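Local coordinates for protein putative TRAP PERIPLASMIC SOLUTE BINDING PROTEIN (Haemophilus influenzae, PDB 4PBQ) that binds L-gulonate and, as a periplasmic solute-binding protein of the TRAP family, probably hands it to a membrane transporter, at residues I26-H31 and R62-N67; D159-L164 and K179-N184; G101-P106 and F231-L236. All coordinates share one frame; numbering follows the deposited sequence. Where two conformers were deposited one is given.

Contact 1 of 3, residues I26-H31 and R62-N67; sequences IIKLGH and RLYPNN
The two parallel strands of a beta-alpha-beta unit, joined through helix 38-54, run side by side here, Lys28 beside Arg62, Leu29 beside Leu63 and Gly30 beside Tyr64. Their short axes diverge by 23°, and the backbones are laced in the usual alternating parallel pattern. Leu29 does double duty: its N donates to Arg62 O at 2.8 Å, while its O accepts from Tyr64 N. Arg62 N reaches back to Ile27 O, and His31 N carries the ladder on to Tyr64 O. Gly30 brings its CA to 3.4 Å from Tyr64 O in a CA-H...O contact.

The two faces of the strand pair differ. On one, Tyr64 sets its ring at a slant to Lys28, and Lys28 CB meets Tyr64 CE2 at 3.8 Å; the long aliphatic part of lysine suits such a neighbour, while its NZ bends off to Thr83 O and a salt bridge with Glu85. On the other face, apolar Leu29 and Leu63 point the same way, Leu29 CB to Leu63 CD2 4.0 Å; Leu29 packs on Leu43 and Leu63 on His40 and Gln44 of helix 38-54.

Next along the pair, Pro65 lays its CA over one face of the His31 ring, 3.8 Å from the centroid, a CH-pi contact. The imidazole gets there by a chi1 of 68°, which sets CG between the backbone N and carbonyl carbon, and NE2 is held by His40 ND1. Asn66 and Asn67 both adopt positive phi, which asparagine tolerates well, and the resulting turn lets Asn67 N donate to His31 O over 3.0 Å.

Contact 2 of 3, residues D159-L164 and K179-N184; sequences DDFKGL and KAMNIN
A water molecule does much of the polar work between Gly163 and the 182-184 corner: it accepts from Gly163 N and donates to both Asn182 O, at 2.7 Å, and Asn184 OD1. One direct hydrogen bond accompanies it, from Asn184 N to Leu164 O, 2.9 Å long and with the donor almost on the extension of the C=O bond. Both segments are turning here, and residue type follows backbone shape. Phe161 to Leu164 make a type II beta turn, whose third place calls for glycine, because at the phi of 91° taken by Gly163 a CB would be jammed against the preceding carbonyl. Asn182, following helix 172-180, has the positive phi of a Schellman motif, a conformation asparagine accepts more readily than most residues.

The direct bond also marks the start of a parallel pairing, strand 165-168 beside strand 184-187, with helix 172-180 as the crossover; Asn184 goes on to bond with the backbone of Leu166. The side chains between the turns are apolar. Ile183 extends CD1 over one face of the Phe161 ring, 4.0 Å from the centroid, helped by a chi2 of 168° that stretches the branch outward. Met181, present as selenomethionine, lies alongside the same ring: Met181 CB meets Phe161 CD2 at 3.9 Å, and SE stands obliquely to the ring in a Met-aromatic contact. Met181 O also presses on Phe161 CB at 3.2 Å. Leu164 runs beside Ile183, Leu164 CD2 to Ile183 CG1 4.1 Å. Met298 of helix 292-312 also packs on Phe161, while Ala301 and Ser302 meet Met181. At the exposed rim, Lys162 NZ and Asn182 ND2, two donors, are merely neighbours at 3.4 Å.

Contact 3 of 3, residues G101-P106 and F231-L236; sequences GVWEWP and FSPGLL. With 2UF (L-gulonate), chain D.
Glu104 and Ser232 form the tight side of this contact, right at the sugar-acid pocket. Ser232 OG donates to Glu104 OE2 over 2.7 Å, meeting the carboxylate on its anti side and 23° out of its plane. The same oxygen takes a bond from L-gulonate O2 at 2.6 Å, and OE1 takes one from L-gulonate O1 at 2.7 Å, so both carboxylate oxygens hold adjacent hydroxyls of the ligand. A glutamate is long enough for this: from CG its chain runs extended, with chi2 at 173°, toward the ligand. Ser232 acts as a second-shell residue, its small hydroxyl also bonded to Arg147, and probably helps fix the carboxylate's rotation.

Pro233 adds a compact apolar surface, its CG 3.8 Å from Trp103 CB. The looser side is bridged by water. Trp103 O and Phe231 O, two acceptors, face each other unbonded at 3.4 Å, and a water instead donates to Trp103 O and Trp105 O and accepts from Phe231 N at 2.9 Å.

The 3-10 turn of 101-104 thus leans on the start of strand 231-239. Trp103 is packed against Val118 and Leu119 of helix 112-119, Phe231 on Ala115 of that helix, and Glu104 beside Leu173 and Phe174 of helix 172-180, while strand 136-151 pairs with Ser232.

Overall arrangement
From the N terminus, contact 1 comes first and is complete early: the chain leaves strand 25-30, crosses by helix 38-54 and returns as the parallel strand 59-64. The chain then passes through 101-106, opening the long loop that 231-236 closes as contact 3. Contact 2 falls wholly within that loop, closing a shorter one around strand 165-168 and helix 172-180. Contacts 1 and 3 share the mixed sheet, where strand 86-89 lies between 25-30 and 231-239, and they meet by packing of Leu29 CD1 on Leu236 CD1 at 4.1 Å. Contacts 1 and 2 lie on opposite sides of the chain's centre, their centres about 37 Å apart, with contact 3 near the middle beside the ligand.

Contact 1 of 3, residues I26-H31 and R62-N67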
loop_
_atom_site.group_PDB
_atom_site.type_symbol
_atom_site.label_atom_id
_atom_site.label_comp_id
_atom_site.label_asym_id
_atom_site.label_seq_id
_atom_site.Cartn_x
_atom_site.Cartn_y
_atom_site.Cartn_z
ATOM N N ILE A 26 -5.959 11.959 -22.981
ATOM C CA ILE A 26 -4.749 11.902 -22.203
ATOM C C ILE A 26 -5.116 11.611 -20.765
ATOM O O ILE A 26 -5.817 12.400 -20.124
ATOM C CB ILE A 26 -3.967 13.210 -22.267
ATOM C CG1 ILE A 26 -3.543 13.479 -23.708
ATOM C CG2 ILE A 26 -2.750 13.129 -21.391
ATOM C CD1 ILE A 26 -3.030 14.862 -23.917
ATOM N N ILE A 27 -4.664 10.453 -20.295
ATOM C CA ILE A 27 -4.909 9.998 -18.933
ATOM C C ILE A 27 -3.626 10.109 -18.099
ATOM O O ILE A 27 -2.665 9.377 -18.315
ATOM C CB ILE A 27 -5.418 8.570 -18.990
ATOM C CG1 ILE A 27 -6.822 8.575 -19.607
ATOM C CG2 ILE A 27 -5.456 7.942 -17.620
ATOM C CD1 ILE A 27 -7.360 7.213 -19.875
ATOM N N LYS A 28 -3.610 11.044 -17.148
ATOM C CA LYS A 28 -2.452 11.219 -16.291
ATOM C C LYS A 28 -2.608 10.194 -15.182
ATOM O O LYS A 28 -3.704 10.034 -14.651
ATOM C CB LYS A 28 -2.395 12.613 -15.661
ATOM C CG LYS A 28 -2.333 13.766 -16.653
ATOM C CD LYS A 28 -2.099 15.109 -15.944
ATOM C CE LYS A 28 -3.185 15.445 -14.925
ATOM N NZ LYS A 28 -4.520 15.587 -15.548
ATOM N N LEU A 29 -1.527 9.498 -14.882
ATOM C CA LEU A 29 -1.531 8.431 -13.865
ATOM C C LEU A 29 -0.461 8.720 -12.829
ATOM O O LEU A 29 0.758 8.648 -13.100
ATOM C CB LEU A 29 -1.294 7.073 -14.528
ATOM C CG LEU A 29 -1.574 5.858 -13.641
ATOM C CD1 LEU A 29 -1.697 4.649 -14.549
ATOM C CD2 LEU A 29 -0.520 5.637 -12.574
ATOM N N GLY A 30 -0.899 9.050 -11.616
ATOM C CA GLY A 30 0.041 9.441 -10.583
ATOM C C GLY A 30 0.184 8.406 -9.483
ATOM O O GLY A 30 -0.771 7.737 -9.150
ATOM N N HIS A 31 1.394 8.262 -8.965
ATOM C CA HIS A 31 1.612 7.403 -7.806
ATOM C C HIS A 31 2.803 7.893 -6.992
ATOM O O HIS A 31 3.530 8.805 -7.409
ATOM C CB HIS A 31 1.744 5.938 -8.218
ATOM C CG HIS A 31 2.975 5.621 -8.989
ATOM N ND1 HIS A 31 4.137 5.172 -8.400
ATOM C CD2 HIS A 31 3.213 5.656 -10.323
ATOM C CE1 HIS A 31 5.037 4.939 -9.340
ATOM N NE2 HIS A 31 4.499 5.231 -10.510
ATOM N N ARG A 62 -0.118 8.679 -19.366
ATOM C CA ARG A 62 1.115 9.406 -19.009
ATOM C C ARG A 62 1.447 9.124 -17.527
ATOM O O ARG A 62 0.663 9.441 -16.664
ATOM C CB ARG A 62 0.966 10.914 -19.232
ATOM C CG ARG A 62 0.651 11.275 -20.679
ATOM C CD ARG A 62 0.893 12.751 -20.936
ATOM N NE ARG A 62 2.321 13.061 -20.998
ATOM C CZ ARG A 62 2.831 14.280 -20.829
ATOM N NH1 ARG A 62 4.145 14.472 -20.902
ATOM N NH2 ARG A 62 2.027 15.311 -20.592
ATOM N N LEU A 63 2.609 8.542 -17.261
ATOM C CA LEU A 63 2.975 8.119 -15.908
ATOM C C LEU A 63 3.682 9.236 -15.126
ATOM O O LEU A 63 4.557 9.951 -15.649
ATOM C CB LEU A 63 3.872 6.877 -15.945
ATOM C CG LEU A 63 3.278 5.712 -16.744
ATOM C CD1 LEU A 63 4.185 4.503 -16.645
ATOM C CD2 LEU A 63 1.856 5.334 -16.260
ATOM N N TYR A 64 3.303 9.364 -13.864
ATOM C CA TYR A 64 3.866 10.370 -12.975
ATOM C C TYR A 64 4.210 9.719 -11.633
ATOM O O TYR A 64 3.398 9.701 -10.715
ATOM C CB TYR A 64 2.866 11.497 -12.750
ATOM C CG TYR A 64 2.646 12.387 -13.964
ATOM C CD1 TYR A 64 3.463 13.488 -14.225
ATOM C CD2 TYR A 64 1.600 12.130 -14.842
ATOM C CE1 TYR A 64 3.232 14.319 -15.330
ATOM C CE2 TYR A 64 1.364 12.949 -15.943
ATOM C CZ TYR A 64 2.178 14.032 -16.181
ATOM O OH TYR A 64 1.916 14.829 -17.276
ATOM N N PRO A 65 5.428 9.187 -11.517
ATOM C CA PRO A 65 5.815 8.510 -10.285
ATOM C C PRO A 65 6.234 9.534 -9.212
ATOM O O PRO A 65 6.209 10.738 -9.434
ATOM C CB PRO A 65 7.012 7.685 -10.737
ATOM C CG PRO A 65 7.687 8.606 -11.777
ATOM C CD PRO A 65 6.516 9.201 -12.520
ATOM N N ASN A 66 6.620 9.032 -8.054
ATOM C CA ASN A 66 7.333 9.805 -7.051
ATOM C C ASN A 66 6.647 11.123 -6.644
ATOM O O ASN A 66 7.311 12.131 -6.447
ATOM C CB ASN A 66 8.748 10.097 -7.532
ATOM C CG ASN A 66 9.690 10.402 -6.393
ATOM O OD1 ASN A 66 9.438 10.036 -5.229
ATOM N ND2 ASN A 66 10.785 11.086 -6.712
ATOM N N ASN A 67 5.314 11.082 -6.520
ATOM C CA ASN A 67 4.513 12.206 -6.039
ATOM C C ASN A 67 4.597 13.445 -6.926
ATOM O O ASN A 67 4.309 14.560 -6.486
ATOM C CB ASN A 67 4.926 12.594 -4.604
ATOM C CG ASN A 67 4.841 11.441 -3.646
ATOM O OD1 ASN A 67 3.824 10.813 -3.537
ATOM N ND2 ASN A 67 5.947 11.143 -2.960
#

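Contact 2 of 3, residues D159-L164 and K179-N184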
loop_
_atom_site.group_PDB
_atom_site.type_symbol
_atom_site.label_atom_id
_atom_site.label_comp_id
_atom_site.label_asym_id
_atom_site.label_seq_id
_atom_site.Cartn_x
_atom_site.Cartn_y
_atom_site.Cartn_z
ATOM N N ASP A 159 9.150 -4.631 24.862
ATOM C CA ASP A 159 9.475 -3.510 25.737
ATOM C C ASP A 159 10.319 -2.432 25.037
ATOM O O ASP A 159 10.357 -1.291 25.496
ATOM C CB ASP A 159 10.156 -3.980 27.031
ATOM C CG ASP A 159 9.190 -4.686 27.971
ATOM O OD1 ASP A 159 7.976 -4.410 27.899
ATOM O OD2 ASP A 159 9.642 -5.518 28.778
ATOM N N ASP A 160 10.964 -2.774 23.924
ATOM C CA ASP A 160 11.818 -1.808 23.247
ATOM C C ASP A 160 10.997 -0.721 22.551
ATOM O O ASP A 160 11.517 0.336 22.245
ATOM C CB ASP A 160 12.733 -2.494 22.223
ATOM C CG ASP A 160 13.790 -3.390 22.866
ATOM O OD1 ASP A 160 14.070 -3.240 24.071
ATOM O OD2 ASP A 160 14.359 -4.240 22.139
ATOM N N PHE A 161 9.715 -0.976 22.304
ATOM C CA PHE A 161 8.838 0.036 21.710
ATOM C C PHE A 161 8.619 1.259 22.610
ATOM O O PHE A 161 8.299 2.354 22.103
ATOM C CB PHE A 161 7.475 -0.576 21.424
ATOM C CG PHE A 161 7.454 -1.518 20.256
ATOM C CD1 PHE A 161 8.252 -1.305 19.137
ATOM C CD2 PHE A 161 6.625 -2.624 20.274
ATOM C CE1 PHE A 161 8.208 -2.180 18.070
ATOM C CE2 PHE A 161 6.575 -3.488 19.185
ATOM C CZ PHE A 161 7.353 -3.268 18.105
ATOM N N LYS A 162 8.732 1.085 23.928
ATOM C CA LYS A 162 8.469 2.192 24.851
ATOM C C LYS A 162 9.439 3.355 24.597
ATOM O O LYS A 162 10.650 3.171 24.562
ATOM C CB LYS A 162 8.550 1.708 26.306
ATOM C CG LYS A 162 8.274 2.788 27.329
ATOM C CD LYS A 162 8.305 2.233 28.753
ATOM C CE LYS A 162 6.998 1.534 29.105
ATOM N NZ LYS A 162 5.856 2.495 29.303
ATOM N N GLY A 163 8.900 4.546 24.376
ATOM C CA GLY A 163 9.737 5.693 24.075
ATOM C C GLY A 163 9.979 5.872 22.572
ATOM O O GLY A 163 10.465 6.913 22.148
ATOM N N LEU A 164 9.661 4.856 21.779
ATOM C CA LEU A 164 9.903 4.917 20.335
ATOM C C LEU A 164 8.962 5.917 19.671
ATOM O O LEU A 164 7.759 5.873 19.912
ATOM C CB LEU A 164 9.709 3.544 19.701
ATOM C CG LEU A 164 10.084 3.484 18.218
ATOM C CD1 LEU A 164 11.585 3.696 18.005
ATOM C CD2 LEU A 164 9.619 2.157 17.634
ATOM N N LYS A 179 -0.126 2.924 18.799
ATOM C CA LYS A 179 -0.448 3.055 20.224
ATOM C C LYS A 179 -0.675 1.696 20.888
ATOM O O LYS A 179 -0.371 1.501 22.072
ATOM C CB LYS A 179 -1.658 3.978 20.412
ATOM C CG LYS A 179 -1.355 5.433 19.954
ATOM C CD LYS A 179 -2.543 6.347 20.070
ATOM C CE LYS A 179 -2.777 6.698 21.532
ATOM N NZ LYS A 179 -3.541 7.945 21.658
ATOM N N ALA A 180 -1.221 0.742 20.147
ATOM C CA ALA A 180 -1.406 -0.607 20.687
ATOM C C ALA A 180 -0.066 -1.307 20.949
ATOM O O ALA A 180 0.013 -2.228 21.775
ATOM C CB ALA A 180 -2.278 -1.457 19.740
HETATM N N MSE A 181 0.970 -0.876 20.227
HETATM C CA MSE A 181 2.341 -1.369 20.403
HETATM C C MSE A 181 3.114 -0.605 21.491
HETATM O O MSE A 181 4.262 -0.922 21.766
HETATM C CB MSE A 181 3.135 -1.290 19.097
HETATM C CG MSE A 181 2.561 -2.089 17.904
HETATM SE SE MSE A 181 2.335 -3.995 18.275
HETATM C CE MSE A 181 0.397 -4.121 18.194
ATOM N N ASN A 182 2.460 0.369 22.122
ATOM C CA ASN A 182 3.071 1.297 23.079
ATOM C C ASN A 182 4.129 2.183 22.410
ATOM O O ASN A 182 5.072 2.645 23.062
ATOM C CB ASN A 182 3.655 0.547 24.296
ATOM C CG ASN A 182 3.708 1.413 25.531
ATOM O OD1 ASN A 182 3.037 2.442 25.604
ATOM N ND2 ASN A 182 4.499 0.998 26.520
ATOM N N ILE A 183 3.975 2.370 21.094
ATOM C CA ILE A 183 4.784 3.301 20.313
ATOM C C ILE A 183 4.121 4.675 20.309
ATOM O O ILE A 183 2.899 4.755 20.336
ATOM C CB ILE A 183 4.920 2.796 18.862
ATOM C CG1 ILE A 183 5.718 1.486 18.804
ATOM C CG2 ILE A 183 5.575 3.863 17.973
ATOM C CD1 ILE A 183 5.640 0.779 17.445
ATOM N N ASN A 184 4.925 5.750 20.264
ATOM C CA ASN A 184 4.408 7.122 20.100
ATOM C C ASN A 184 4.367 7.493 18.609
ATOM O O ASN A 184 5.403 7.776 18.038
ATOM C CB ASN A 184 5.298 8.138 20.824
ATOM C CG ASN A 184 5.446 7.836 22.318
ATOM O OD1 ASN A 184 4.498 7.395 22.964
ATOM N ND2 ASN A 184 6.635 8.075 22.864
HETATM O O HOH W 1 6.028 4.843 24.311
#

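Contact 3 of 3, residues G101-P106 and F231-L236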
loop_
_atom_site.group_PDB
_atom_site.type_symbol
_atom_site.label_atom_id
_atom_site.label_comp_id
_atom_site.label_asym_id
_atom_site.label_seq_id
_atom_site.Cartn_x
_atom_site.Cartn_y
_atom_site.Cartn_z
ATOM N N GLY A 101 -10.203 0.293 4.102
ATOM C CA GLY A 101 -8.949 0.083 4.793
ATOM C C GLY A 101 -8.736 -1.323 5.356
ATOM O O GLY A 101 -7.688 -1.600 5.968
ATOM N N VAL A 102 -9.715 -2.206 5.151
ATOM C CA VAL A 102 -9.709 -3.518 5.791
ATOM C C VAL A 102 -8.468 -4.351 5.447
ATOM O O VAL A 102 -8.001 -5.117 6.282
ATOM C CB VAL A 102 -11.002 -4.319 5.476
ATOM C CG1 VAL A 102 -11.106 -4.673 3.999
ATOM C CG2 VAL A 102 -11.083 -5.572 6.333
ATOM N N TRP A 103 -7.919 -4.184 4.243
ATOM C CA TRP A 103 -6.812 -5.043 3.799
ATOM C C TRP A 103 -5.547 -4.825 4.610
ATOM O O TRP A 103 -4.702 -5.698 4.622
ATOM C CB TRP A 103 -6.505 -4.840 2.297
ATOM C CG TRP A 103 -7.749 -4.761 1.504
ATOM C CD1 TRP A 103 -8.223 -3.681 0.803
ATOM C CD2 TRP A 103 -8.726 -5.801 1.342
ATOM N NE1 TRP A 103 -9.437 -3.988 0.230
ATOM C CE2 TRP A 103 -9.759 -5.286 0.546
ATOM C CE3 TRP A 103 -8.826 -7.123 1.798
ATOM C CZ2 TRP A 103 -10.867 -6.034 0.209
ATOM C CZ3 TRP A 103 -9.940 -7.864 1.445
ATOM C CH2 TRP A 103 -10.938 -7.322 0.674
ATOM N N GLU A 104 -5.434 -3.660 5.255
ATOM C CA GLU A 104 -4.299 -3.305 6.091
ATOM C C GLU A 104 -4.529 -3.595 7.588
ATOM O O GLU A 104 -3.703 -3.245 8.417
ATOM C CB GLU A 104 -3.924 -1.837 5.882
ATOM C CG GLU A 104 -3.132 -1.613 4.567
ATOM C CD GLU A 104 -2.880 -0.138 4.244
ATOM O OE1 GLU A 104 -3.681 0.716 4.703
ATOM O OE2 GLU A 104 -1.847 0.163 3.586
ATOM N N TRP A 105 -5.609 -4.279 7.942
ATOM C CA TRP A 105 -5.767 -4.681 9.332
ATOM C C TRP A 105 -4.625 -5.639 9.699
ATOM O O TRP A 105 -4.244 -6.501 8.903
ATOM C CB TRP A 105 -7.141 -5.297 9.569
ATOM C CG TRP A 105 -8.270 -4.290 9.507
ATOM C CD1 TRP A 105 -8.170 -2.959 9.203
ATOM C CD2 TRP A 105 -9.654 -4.552 9.706
ATOM N NE1 TRP A 105 -9.422 -2.376 9.220
ATOM C CE2 TRP A 105 -10.346 -3.336 9.523
ATOM C CE3 TRP A 105 -10.385 -5.699 10.030
ATOM C CZ2 TRP A 105 -11.725 -3.238 9.667
ATOM C CZ3 TRP A 105 -11.754 -5.592 10.177
ATOM C CH2 TRP A 105 -12.405 -4.372 10.001
ATOM N N PRO A 106 -4.074 -5.510 10.916
ATOM C CA PRO A 106 -2.840 -6.255 11.237
ATOM C C PRO A 106 -3.010 -7.772 11.231
ATOM O O PRO A 106 -4.025 -8.301 11.691
ATOM C CB PRO A 106 -2.483 -5.741 12.637
ATOM C CG PRO A 106 -3.036 -4.364 12.650
ATOM C CD PRO A 106 -4.354 -4.477 11.925
ATOM N N PHE A 231 -0.200 -5.594 5.750
ATOM C CA PHE A 231 0.056 -5.776 4.314
ATOM C C PHE A 231 -0.542 -4.605 3.559
ATOM O O PHE A 231 -1.717 -4.313 3.710
ATOM C CB PHE A 231 -0.564 -7.068 3.762
ATOM C CG PHE A 231 -0.259 -7.273 2.293
ATOM C CD1 PHE A 231 0.915 -7.903 1.886
ATOM C CD2 PHE A 231 -1.093 -6.749 1.326
ATOM C CE1 PHE A 231 1.210 -8.044 0.514
ATOM C CE2 PHE A 231 -0.799 -6.893 -0.042
ATOM C CZ PHE A 231 0.355 -7.528 -0.432
ATOM N N SER A 232 0.252 -3.948 2.718
ATOM C CA SER A 232 -0.215 -2.795 1.953
ATOM C C SER A 232 -0.387 -3.116 0.466
ATOM O O SER A 232 0.599 -3.333 -0.240
ATOM C CB SER A 232 0.783 -1.668 2.113
ATOM O OG SER A 232 0.634 -0.988 3.349
ATOM N N PRO A 233 -1.629 -3.133 -0.010
ATOM C CA PRO A 233 -1.868 -3.236 -1.457
ATOM C C PRO A 233 -1.689 -1.889 -2.132
ATOM O O PRO A 233 -1.850 -0.854 -1.488
ATOM C CB PRO A 233 -3.333 -3.621 -1.542
ATOM C CG PRO A 233 -3.861 -3.623 -0.182
ATOM C CD PRO A 233 -2.892 -2.980 0.722
ATOM N N GLY A 234 -1.364 -1.924 -3.417
ATOM C CA GLY A 234 -1.367 -0.738 -4.259
ATOM C C GLY A 234 -2.508 -0.846 -5.265
ATOM O O GLY A 234 -2.524 -1.742 -6.120
ATOM N N LEU A 235 -3.483 0.051 -5.148
ATOM C CA LEU A 235 -4.702 -0.004 -5.945
ATOM C C LEU A 235 -4.539 0.789 -7.232
ATOM O O LEU A 235 -4.286 1.986 -7.190
ATOM C CB LEU A 235 -5.881 0.565 -5.144
ATOM C CG LEU A 235 -6.568 -0.339 -4.109
ATOM C CD1 LEU A 235 -5.639 -1.096 -3.277
ATOM C CD2 LEU A 235 -7.491 0.579 -3.257
ATOM N N LEU A 236 -4.705 0.125 -8.371
ATOM C CA LEU A 236 -4.701 0.814 -9.660
ATOM C C LEU A 236 -6.110 1.246 -9.953
ATOM O O LEU A 236 -7.021 0.415 -10.033
ATOM C CB LEU A 236 -4.247 -0.138 -10.761
ATOM C CG LEU A 236 -4.292 0.402 -12.180
ATOM C CD1 LEU A 236 -3.427 1.647 -12.330
ATOM C CD2 LEU A 236 -3.797 -0.695 -13.109
HETATM O O6A 2UF D . 2.890 6.881 3.085
HETATM C C6 2UF D . 2.918 5.679 3.382
HETATM O O6B 2UF D . 3.591 5.176 4.295
HETATM C C5 2UF D . 2.080 4.728 2.502
HETATM O O5 2UF D . 2.690 3.456 2.511
HETATM C C4 2UF D . 0.634 4.616 3.034
HETATM O O4 2UF D . -0.030 5.885 2.910
HETATM C C3 2UF D . -0.126 3.520 2.258
HETATM O O3 2UF D . -0.008 3.674 0.801
HETATM C C2 2UF D . -1.619 3.503 2.626
HETATM O O2 2UF D . -2.100 2.269 2.129
HETATM C C1 2UF D . -1.839 3.503 4.170
HETATM O O1 2UF D . -3.244 3.321 4.407
HETATM O O HOH W 2 -2.879 -6.381 6.560
#